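Long-range contacts in phosphoribosylamine--glycine ligase (Thermotoga maritima, PDB 1VKZ), which catalyses the ATP-dependent joining of glycine to 5-phospho-beta-D-ribosylamine, giving N(1)-(5-phospho-beta-D-ribosyl)glycinamide in de novo purine biosynthesis: residues 356-361 and 374-379; 346-351 and 368-373. All coordinates share one frame; numbering follows the deposited sequence.

Interaction 1: 356-361 and 374-379; sequences IFFAGV and RVLHCM
Strands 356-364 and 374-382 are antiparallel neighbours in a sheet of the C domain; Phe357 faces His377 as a hydrogen-bonded pair, flanked by the non-hydrogen-bonded pairs Ile356–Cys378 and Phe358–Leu376. Phe357 N donates to His377 O (2.9 Å) in the carbonyl plane, and His377 N returns a bond to Phe357 O at 2.7 Å, with an N-H...O angle of 165°. Ala359 N donates to Val375 O, tilted 23° from the carbonyl plane, while Gly360 N reaches Arg374 O at 2.8 Å. Gly360 centres an inverse gamma turn, and a side chain here would run into Arg374 O. Across from it, Val375 and Leu376 both face Leu333 in a classic beta bulge.

On the Phe357 face, CG of that residue lies anti to the carbonyl carbon (chi1 -64°), which places the ring beside Met379, modelled as selenomethionine. Met379, bent at chi2 and chi3, crosses it at about a right angle, its CG 3.5 Å from Phe357 CE2 and its SE 4.7 Å from the ring centroid in an oblique Met-aromatic contact. Trp32 meets the same ring edge-to-face. Replacing Phe357 by an alanine would probably leave Met379 SE and Trp32 without their aromatic partner and open a gap beside them. On the other face, Ile356 CG2 sits over the centre of the Phe358 ring, 4.0 Å above its plane, with Val361 CG1 at that ring's edge.

The His377 ring, its edge turned to Phe357 O, bonds through ND1 to Asp330 on the adjoining strand. The face of Ile356, Phe358 and Leu376 is thus apolar and buried, whereas the other is mixed, ring and selenium lying beside a buried imidazole whose carboxylate partner would help fix its rotation.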
# COMPACT_ATOMS: atom_id res chain seq x y z
N ILE A 356 -16.34 -2.94 9.69
CA ILE A 356 -16.12 -2.01 8.59
C ILE A 356 -14.92 -1.15 8.93
O ILE A 356 -14.72 -0.79 10.08
CB ILE A 356 -17.37 -1.11 8.37
CG1 ILE A 356 -18.59 -1.96 8.13
CG2 ILE A 356 -17.18 -0.16 7.15
CD1 ILE A 356 -19.83 -1.17 8.06
N PHE A 357 -14.10 -0.87 7.93
CA PHE A 357 -13.07 0.14 8.05
C PHE A 357 -13.48 1.26 7.13
O PHE A 357 -13.87 1.02 6.01
CB PHE A 357 -11.72 -0.42 7.66
CG PHE A 357 -11.24 -1.51 8.55
CD1 PHE A 357 -11.12 -1.30 9.93
CD2 PHE A 357 -10.88 -2.73 8.04
CE1 PHE A 357 -10.67 -2.31 10.76
CE2 PHE A 357 -10.44 -3.74 8.87
CZ PHE A 357 -10.32 -3.53 10.22
N PHE A 358 -13.40 2.47 7.64
CA PHE A 358 -13.85 3.66 6.96
C PHE A 358 -12.68 4.38 6.35
O PHE A 358 -11.58 4.43 6.93
CB PHE A 358 -14.53 4.58 7.96
CG PHE A 358 -15.78 3.99 8.56
CD1 PHE A 358 -15.71 3.21 9.69
CD2 PHE A 358 -17.01 4.26 8.01
CE1 PHE A 358 -16.83 2.67 10.23
CE2 PHE A 358 -18.15 3.72 8.56
CZ PHE A 358 -18.05 2.92 9.67
N ALA A 359 -12.91 4.96 5.19
CA ALA A 359 -11.88 5.73 4.49
C ALA A 359 -12.51 7.04 4.07
O ALA A 359 -12.55 7.99 4.86
CB ALA A 359 -11.37 4.96 3.30
N GLY A 360 -13.03 7.09 2.85
CA GLY A 360 -13.63 8.31 2.33
C GLY A 360 -15.03 8.58 2.88
O GLY A 360 -16.00 8.57 2.13
N VAL A 361 -15.12 8.83 4.18
CA VAL A 361 -16.40 9.22 4.80
C VAL A 361 -16.23 10.49 5.58
O VAL A 361 -15.19 10.69 6.19
CB VAL A 361 -16.94 8.15 5.76
CG1 VAL A 361 -17.23 6.85 4.99
CG2 VAL A 361 -15.99 7.94 6.96
N ARG A 374 -12.58 5.63 -2.36
CA ARG A 374 -12.92 4.44 -1.63
C ARG A 374 -13.55 4.87 -0.32
O ARG A 374 -12.95 5.63 0.48
CB ARG A 374 -11.67 3.58 -1.41
CG ARG A 374 -11.03 3.24 -2.75
CD ARG A 374 -9.94 2.17 -2.72
NE ARG A 374 -8.69 2.65 -2.13
CZ ARG A 374 -7.65 1.87 -1.86
NH1 ARG A 374 -7.69 0.58 -2.13
NH2 ARG A 374 -6.58 2.38 -1.32
N VAL A 375 -14.77 4.38 -0.10
CA VAL A 375 -15.62 4.84 0.98
C VAL A 375 -15.43 3.92 2.17
O VAL A 375 -14.95 4.34 3.25
CB VAL A 375 -17.11 4.92 0.51
CG1 VAL A 375 -18.02 5.61 1.54
CG2 VAL A 375 -17.17 5.67 -0.78
N LEU A 376 -15.78 2.67 1.96
CA LEU A 376 -15.77 1.68 3.04
C LEU A 376 -15.06 0.40 2.65
O LEU A 376 -15.10 -0.04 1.50
CB LEU A 376 -17.21 1.30 3.45
CG LEU A 376 -18.07 2.46 3.90
CD1 LEU A 376 -19.54 2.20 3.68
CD2 LEU A 376 -17.81 2.80 5.35
N HIS A 377 -14.51 -0.25 3.67
CA HIS A 377 -14.01 -1.58 3.58
C HIS A 377 -14.93 -2.46 4.40
O HIS A 377 -15.01 -2.32 5.60
CB HIS A 377 -12.59 -1.58 4.07
CG HIS A 377 -11.74 -0.62 3.32
ND1 HIS A 377 -10.78 -1.03 2.42
CD2 HIS A 377 -11.75 0.73 3.26
CE1 HIS A 377 -10.21 0.03 1.87
NE2 HIS A 377 -10.78 1.11 2.37
N CYS A 378 -15.65 -3.37 3.72
CA CYS A 378 -16.46 -4.38 4.39
C CYS A 378 -15.70 -5.70 4.62
O CYS A 378 -15.23 -6.34 3.68
CB CYS A 378 -17.72 -4.63 3.59
SG CYS A 378 -18.82 -3.21 3.62
N MSE A 379 -15.52 -6.06 5.88
CA MSE A 379 -14.70 -7.23 6.21
C MSE A 379 -15.60 -8.44 6.48
O MSE A 379 -16.64 -8.33 7.12
CB MSE A 379 -13.82 -7.00 7.45
CG MSE A 379 -12.99 -5.69 7.45
SE MSE A 379 -11.72 -5.56 5.96
CE MSE A 379 -12.67 -4.63 4.89

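Interaction 2: 346-351 and 368-373; sequences KEITLP and LVTNGG
Ile348 drives its side chain toward strand 368-370 and forms, with Leu368 and Thr370, the close-packed part of this contact. Its CD1 lies against the backbone, 3.4 Å from Val369 C, and rests 4.0 Å from Leu368 CG. With CG1 of Ile348 anti to the carbonyl carbon (chi1 -58°), this longer branch is laid along the strand as far as Thr370 CG2. Val361 of strand 356-364 and Val375 and Leu376 of strand 374-382 also touch Ile348, carrying the packing into the sheet. Farther along, Leu350 CD1 meets Leu368 CD2 at 3.7 Å, the two side chains crossing at about a right angle.

Backbone bonds grip the same stretch before and after Glu347. Ile348 N gives a nearly straight bond to Leu368 O (2.9 Å, 171° at the hydrogen), although the donor stands well above the carbonyl plane. Thr370 N binds Lys346 O at 2.8 Å, in the carbonyl plane. Thr370 OG1, set between its own backbone N and carbonyl carbon (chi1 55°), accepts Lys346 N at 3.1 Å, so the threonine holds both ends of the lysine's backbone.

The outer side is looser. Glu347 is exposed and lays CG 3.6 Å from Leu368 O before its chain extends away; its carboxylate forms a long, weak ion pair with Lys367. The Lys346 side chain likewise leads off beyond CB and CG, its NZ weakly bonded to Lys344 O.

Through a single backbone bridge, Glu347 with Val369, the loop between strands 327-334 and 356-364 joins 367-370, an outermost strand of the chain's antiparallel sheet, away from the annotated ATP and metal sites.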
# COMPACT_ATOMS: atom_id res chain seq x y z
N LYS A 346 -22.71 11.79 -0.78
CA LYS A 346 -23.89 10.90 -0.81
C LYS A 346 -24.07 10.26 0.56
O LYS A 346 -23.09 9.96 1.24
CB LYS A 346 -23.73 9.84 -1.90
CG LYS A 346 -23.48 10.41 -3.32
CD LYS A 346 -24.78 10.88 -4.02
CE LYS A 346 -24.52 11.89 -5.15
NZ LYS A 346 -24.35 13.31 -4.68
N GLU A 347 -25.32 10.03 0.97
CA GLU A 347 -25.60 9.62 2.36
C GLU A 347 -25.45 8.10 2.57
O GLU A 347 -25.97 7.31 1.79
CB GLU A 347 -27.00 10.09 2.80
CG GLU A 347 -27.26 9.90 4.29
CD GLU A 347 -28.61 10.43 4.72
OE1 GLU A 347 -29.13 11.36 4.07
OE2 GLU A 347 -29.14 9.92 5.73
N ILE A 348 -24.73 7.72 3.62
CA ILE A 348 -24.40 6.32 3.88
C ILE A 348 -25.23 5.72 4.99
O ILE A 348 -25.18 6.17 6.13
CB ILE A 348 -22.90 6.20 4.25
CG1 ILE A 348 -22.01 6.75 3.14
CG2 ILE A 348 -22.55 4.76 4.58
CD1 ILE A 348 -20.70 7.29 3.66
N THR A 349 -25.98 4.68 4.67
CA THR A 349 -26.69 3.89 5.67
C THR A 349 -25.84 2.68 6.02
O THR A 349 -25.33 1.98 5.14
CB THR A 349 -28.08 3.51 5.18
OG1 THR A 349 -28.99 4.59 5.47
CG2 THR A 349 -28.64 2.36 6.00
N LEU A 350 -25.68 2.46 7.32
CA LEU A 350 -24.83 1.41 7.86
C LEU A 350 -25.67 0.47 8.70
O LEU A 350 -26.64 0.90 9.32
CB LEU A 350 -23.76 1.99 8.78
CG LEU A 350 -22.54 2.71 8.22
CD1 LEU A 350 -21.68 3.08 9.42
CD2 LEU A 350 -21.74 1.88 7.20
N PRO A 351 -25.32 -0.81 8.72
CA PRO A 351 -25.96 -1.76 9.63
C PRO A 351 -25.65 -1.58 11.12
O PRO A 351 -24.77 -0.80 11.50
CB PRO A 351 -25.41 -3.11 9.14
CG PRO A 351 -24.16 -2.78 8.43
CD PRO A 351 -24.37 -1.46 7.81
N LEU A 368 -23.70 10.64 7.92
CA LEU A 368 -22.53 10.09 7.34
C LEU A 368 -22.69 10.27 5.81
O LEU A 368 -23.75 9.96 5.26
CB LEU A 368 -22.42 8.62 7.77
CG LEU A 368 -21.09 7.90 7.60
CD1 LEU A 368 -19.89 8.75 8.04
CD2 LEU A 368 -21.18 6.59 8.36
N VAL A 369 -21.64 10.80 5.17
CA VAL A 369 -21.64 11.06 3.72
C VAL A 369 -20.34 10.60 3.07
O VAL A 369 -19.29 10.54 3.73
CB VAL A 369 -21.88 12.57 3.42
CG1 VAL A 369 -23.08 13.10 4.22
CG2 VAL A 369 -20.67 13.39 3.72
N THR A 370 -20.38 10.23 1.78
CA THR A 370 -19.14 9.82 1.09
C THR A 370 -18.25 11.02 0.91
O THR A 370 -18.74 12.12 0.72
CB THR A 370 -19.40 9.17 -0.30
OG1 THR A 370 -20.17 10.06 -1.12
CG2 THR A 370 -20.24 7.91 -0.21
N ASN A 371 -16.94 10.78 0.92
CA ASN A 371 -15.96 11.85 0.85
C ASN A 371 -14.60 11.28 0.48
O ASN A 371 -13.63 11.40 1.21
CB ASN A 371 -15.88 12.60 2.19
CG ASN A 371 -15.07 13.88 2.12
OD1 ASN A 371 -15.43 14.81 1.40
ND2 ASN A 371 -13.99 13.95 2.89
N GLY A 372 -14.54 10.63 -0.67
CA GLY A 372 -13.31 10.03 -1.16
C GLY A 372 -13.65 8.92 -2.12
O GLY A 372 -14.80 8.45 -2.18
N GLY A 373 -12.65 8.47 -2.86
CA GLY A 373 -12.87 7.45 -3.88
C GLY A 373 -13.34 6.14 -3.32
O GLY A 373 -14.34 5.58 -3.76

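Overall arrangement
After strand 327-334 the chain runs through a long connection containing segment 346-351, then forms strands 356-364, 367-370 and 374-382 in turn. Strand 367-370 closes interaction 2 against the connection, and strand 374-382 closes interaction 1 against 356-364. The two contacts therefore cross, their segments alternating along the chain. Their centres are 9 Å apart and they meet directly: Gly360 O is probably hydrogen-bonded to Asn371 N at 2.7 Å, Val375 CG1 packs on Thr370 CG2, and Leu350 reaches Ile356 and Phe358. Interaction 2 fastens the connection to edge strand 367-370, and interaction 1 joins its neighbour 356-364 to 374-382.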